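Local coordinates for large exoprotein involved in heme utilization or adhesion (PDB 5E3E) that is the toxin domain of a contact-dependent inhibition exoprotein, a bacterial member of the RNase A superfamily that probably cleaves RNA and is bound by its immunity protein, at residues V20-F31 with P73-G81. Numbering follows the deposited sequence.
Sequences VSTGNVKSASSF and PIGISVSRG
The carbonyl oxygen of Val25 is gripped side-on by two nitrogens of Arg80, NH1 at 2.9 Å and NE at 3.2 Å, both approaching from the same face of its carbonyl plane. Arg80 NH1 is shared: its shorter bond, 2.6 Å, goes to Gly23 O, which, like Val25 O, lies close to the guanidinium plane. On the remaining nitrogen, Arg80 NH2 donates to Ser21 O at 3.2 Å, with the acceptor tilted from that plane. Val20 O sits over the centre of one guanidinium face, 3.0 Å from Arg80 CZ, and makes no hydrogen bond to the group; it accepts instead from a water that also takes the N-H of Gly81. The side chain leaves its backbone with CG anti to N (chi1 -167°) and bends at chi3 (-68°), which carries the flat group into the curl of residues 20-25.

Beyond this turn the chains zip together as an antiparallel ladder. Arg80 N donates almost straight to Lys26 O, and the hydrogen-bonded pairs Ala28-Val78 and Ser30-Ile76 follow. On one face, a water joins Ser27 OG to Ser77 OG; on the other, Val78 CG2 meets Val20 CG2 at 4.0 Å, with Val78 also packed on Leu16 and Leu17 of helix 13-19. At the far end the Phe31 ring and Ile74 lie side by side against helix 34-47.

Asn24 ND2 bonds to Glu23, and Lys26 NZ to Cys75 O and, by a salt bridge, to Asp74, all of the CdiI chain. The contact thus illustrates how one cation can organise a loop: four backbone carbonyls converge on the Arg80 guanidinium, three through hydrogen bonds and one over its face, probably easing their mutual repulsion and fixing a turn that itself presents Asn24 to the immunity protein, with Lys26 just beyond.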
loop_
_atom_site.group_PDB
_atom_site.type_symbol
_atom_site.label_atom_id
_atom_site.label_comp_id
_atom_site.label_asym_id
_atom_site.label_seq_id
_atom_site.Cartn_x
_atom_site.Cartn_y
_atom_site.Cartn_z
ATOM N N VAL B 20 -7.263 4.185 13.098
ATOM C CA VAL B 20 -5.929 4.667 13.447
ATOM C C VAL B 20 -5.661 4.730 14.947
ATOM O O VAL B 20 -4.609 5.214 15.354
ATOM C CB VAL B 20 -5.580 6.017 12.818
ATOM C CG1 VAL B 20 -5.563 5.891 11.317
ATOM C CG2 VAL B 20 -6.508 7.130 13.283
ATOM N N SER B 21 -6.595 4.306 15.786
ATOM C CA SER B 21 -6.310 4.279 17.231
ATOM C C SER B 21 -6.312 2.842 17.691
ATOM O O SER B 21 -5.258 2.265 17.969
ATOM C CB SER B 21 -7.301 5.162 17.989
ATOM O OG SER B 21 -8.620 4.848 17.630
ATOM N N THR B 22 -7.487 2.248 17.708
ATOM C CA THR B 22 -7.648 0.817 18.027
ATOM C C THR B 22 -7.015 -0.118 16.977
ATOM O O THR B 22 -6.424 -1.159 17.308
ATOM C CB THR B 22 -9.147 0.507 18.144
ATOM O OG1 THR B 22 -9.744 1.409 19.118
ATOM C CG2 THR B 22 -9.387 -0.972 18.536
ATOM N N GLY B 23 -7.170 0.235 15.710
ATOM C CA GLY B 23 -6.544 -0.531 14.623
ATOM C C GLY B 23 -5.054 -0.305 14.553
ATOM O O GLY B 23 -4.471 0.330 15.461
ATOM N N ASN B 24 -4.430 -0.867 13.515
ATOM C CA ASN B 24 -2.965 -0.937 13.440
ATOM C C ASN B 24 -2.375 -0.353 12.130
ATOM O O ASN B 24 -1.284 -0.779 11.637
ATOM C CB ASN B 24 -2.508 -2.362 13.612
ATOM C CG ASN B 24 -3.054 -3.265 12.535
ATOM O OD1 ASN B 24 -3.822 -2.815 11.690
ATOM N ND2 ASN B 24 -2.653 -4.548 12.542
ATOM N N VAL B 25 -3.118 0.582 11.554
ATOM C CA VAL B 25 -2.668 1.309 10.395
ATOM C C VAL B 25 -2.178 2.668 10.811
ATOM O O VAL B 25 -2.635 3.237 11.841
ATOM C CB VAL B 25 -3.766 1.479 9.297
ATOM C CG1 VAL B 25 -4.035 0.153 8.615
ATOM C CG2 VAL B 25 -5.031 2.116 9.868
ATOM N N LYS B 26 -1.266 3.216 10.025
ATOM C CA LYS B 26 -0.689 4.524 10.352
ATOM C C LYS B 26 -1.670 5.633 9.988
ATOM O O LYS B 26 -1.555 6.762 10.514
ATOM C CB LYS B 26 0.646 4.787 9.637
ATOM C CG LYS B 26 0.544 5.145 8.178
ATOM C CD LYS B 26 1.749 5.879 7.689
ATOM C CE LYS B 26 1.448 6.473 6.335
ATOM N NZ LYS B 26 1.353 5.414 5.316
ATOM N N SER B 27 -2.531 5.331 9.022
ATOM C CA SER B 27 -3.501 6.297 8.478
ATOM C C SER B 27 -4.613 5.557 7.776
ATOM O O SER B 27 -4.482 4.378 7.429
ATOM C CB SER B 27 -2.860 7.301 7.526
ATOM O OG SER B 27 -2.525 6.747 6.283
ATOM N N ALA B 28 -5.729 6.250 7.607
ATOM C CA ALA B 28 -6.892 5.646 6.997
ATOM C C ALA B 28 -7.591 6.700 6.177
ATOM O O ALA B 28 -7.761 7.837 6.611
ATOM C CB ALA B 28 -7.803 5.113 8.074
ATOM N N SER B 29 -8.079 6.318 5.022
ATOM C CA SER B 29 -8.702 7.281 4.136
ATOM C C SER B 29 -9.942 6.713 3.436
ATOM O O SER B 29 -10.159 5.489 3.391
ATOM C CB SER B 29 -7.670 7.734 3.118
ATOM O OG SER B 29 -7.274 6.638 2.279
ATOM N N SER B 30 -10.713 7.621 2.845
ATOM C CA SER B 30 -11.989 7.288 2.222
ATOM C C SER B 30 -12.314 8.317 1.139
ATOM O O SER B 30 -12.161 9.525 1.369
ATOM C CB SER B 30 -13.107 7.289 3.257
ATOM O OG SER B 30 -14.356 7.046 2.653
ATOM N N PHE B 31 -12.788 7.831 -0.013
ATOM C CA PHE B 31 -13.359 8.687 -1.052
ATOM C C PHE B 31 -14.643 9.317 -0.519
ATOM O O PHE B 31 -15.343 8.741 0.312
ATOM C CB PHE B 31 -13.701 7.901 -2.311
ATOM C CG PHE B 31 -12.509 7.334 -3.010
ATOM C CD1 PHE B 31 -11.635 8.172 -3.712
ATOM C CD2 PHE B 31 -12.232 5.980 -2.941
ATOM C CE1 PHE B 31 -10.549 7.650 -4.362
ATOM C CE2 PHE B 31 -11.160 5.463 -3.594
ATOM C CZ PHE B 31 -10.295 6.306 -4.294
ATOM N N PRO B 73 -10.001 17.866 -4.249
ATOM C CA PRO B 73 -10.238 16.853 -3.210
ATOM C C PRO B 73 -11.194 15.780 -3.644
ATOM O O PRO B 73 -12.272 16.065 -4.183
ATOM C CB PRO B 73 -10.843 17.651 -2.045
ATOM C CG PRO B 73 -10.669 19.075 -2.371
ATOM C CD PRO B 73 -10.493 19.189 -3.845
ATOM N N ILE B 74 -10.794 14.535 -3.383
ATOM C CA ILE B 74 -11.605 13.371 -3.679
ATOM C C ILE B 74 -11.941 12.550 -2.445
ATOM O O ILE B 74 -12.586 11.507 -2.542
ATOM C CB ILE B 74 -10.956 12.509 -4.814
ATOM C CG1 ILE B 74 -9.483 12.117 -4.540
ATOM C CG2 ILE B 74 -10.979 13.270 -6.116
ATOM C CD1 ILE B 74 -9.212 11.469 -3.241
ATOM N N GLY B 75 -11.557 13.025 -1.265
ATOM C CA GLY B 75 -11.787 12.315 -0.041
ATOM C C GLY B 75 -11.000 12.891 1.117
ATOM O O GLY B 75 -10.504 14.053 1.039
ATOM N N ILE B 76 -10.933 12.076 2.172
ATOM C CA ILE B 76 -10.397 12.474 3.458
ATOM C C ILE B 76 -9.439 11.409 3.980
ATOM O O ILE B 76 -9.524 10.234 3.613
ATOM C CB ILE B 76 -11.481 12.756 4.520
ATOM C CG1 ILE B 76 -12.377 11.527 4.743
ATOM C CG2 ILE B 76 -12.284 13.999 4.109
ATOM C CD1 ILE B 76 -13.341 11.626 5.903
ATOM N N SER B 77 -8.567 11.871 4.866
ATOM C CA SER B 77 -7.582 11.026 5.515
ATOM C C SER B 77 -7.367 11.463 6.943
ATOM O O SER B 77 -7.397 12.641 7.246
ATOM C CB SER B 77 -6.266 11.067 4.752
ATOM O OG SER B 77 -5.284 10.211 5.346
ATOM N N VAL B 78 -7.136 10.484 7.807
ATOM C CA VAL B 78 -6.702 10.716 9.156
ATOM C C VAL B 78 -5.439 9.888 9.423
ATOM O O VAL B 78 -5.214 8.842 8.813
ATOM C CB VAL B 78 -7.790 10.395 10.200
ATOM C CG1 VAL B 78 -9.009 11.296 9.975
ATOM C CG2 VAL B 78 -8.172 8.925 10.182
ATOM N N SER B 79 -4.658 10.384 10.372
ATOM C CA SER B 79 -3.380 9.769 10.762
ATOM C C SER B 79 -3.282 9.521 12.271
ATOM O O SER B 79 -3.812 10.282 13.066
ATOM C CB SER B 79 -2.221 10.695 10.323
ATOM O OG SER B 79 -2.073 10.605 8.912
ATOM N N ARG B 80 -2.580 8.460 12.646
ATOM C CA ARG B 80 -2.356 8.131 14.047
ATOM C C ARG B 80 -1.772 9.304 14.815
ATOM O O ARG B 80 -0.938 10.042 14.306
ATOM C CB ARG B 80 -1.418 6.907 14.156
ATOM C CG ARG B 80 -1.369 6.297 15.536
ATOM C CD ARG B 80 -0.655 4.947 15.509
ATOM N NE ARG B 80 -1.476 4.001 14.772
ATOM C CZ ARG B 80 -2.351 3.167 15.333
ATOM N NH1 ARG B 80 -3.073 2.368 14.562
ATOM N NH2 ARG B 80 -2.503 3.124 16.658
ATOM N N GLY B 81 -2.247 9.504 16.032
ATOM C CA GLY B 81 -1.699 10.549 16.886
ATOM C C GLY B 81 -2.428 11.873 16.837
ATOM O O GLY B 81 -2.143 12.757 17.645
HETATM O O HOH W 1 -4.453 7.782 16.963
HETATM O O HOH W 2 -4.582 7.593 4.707
#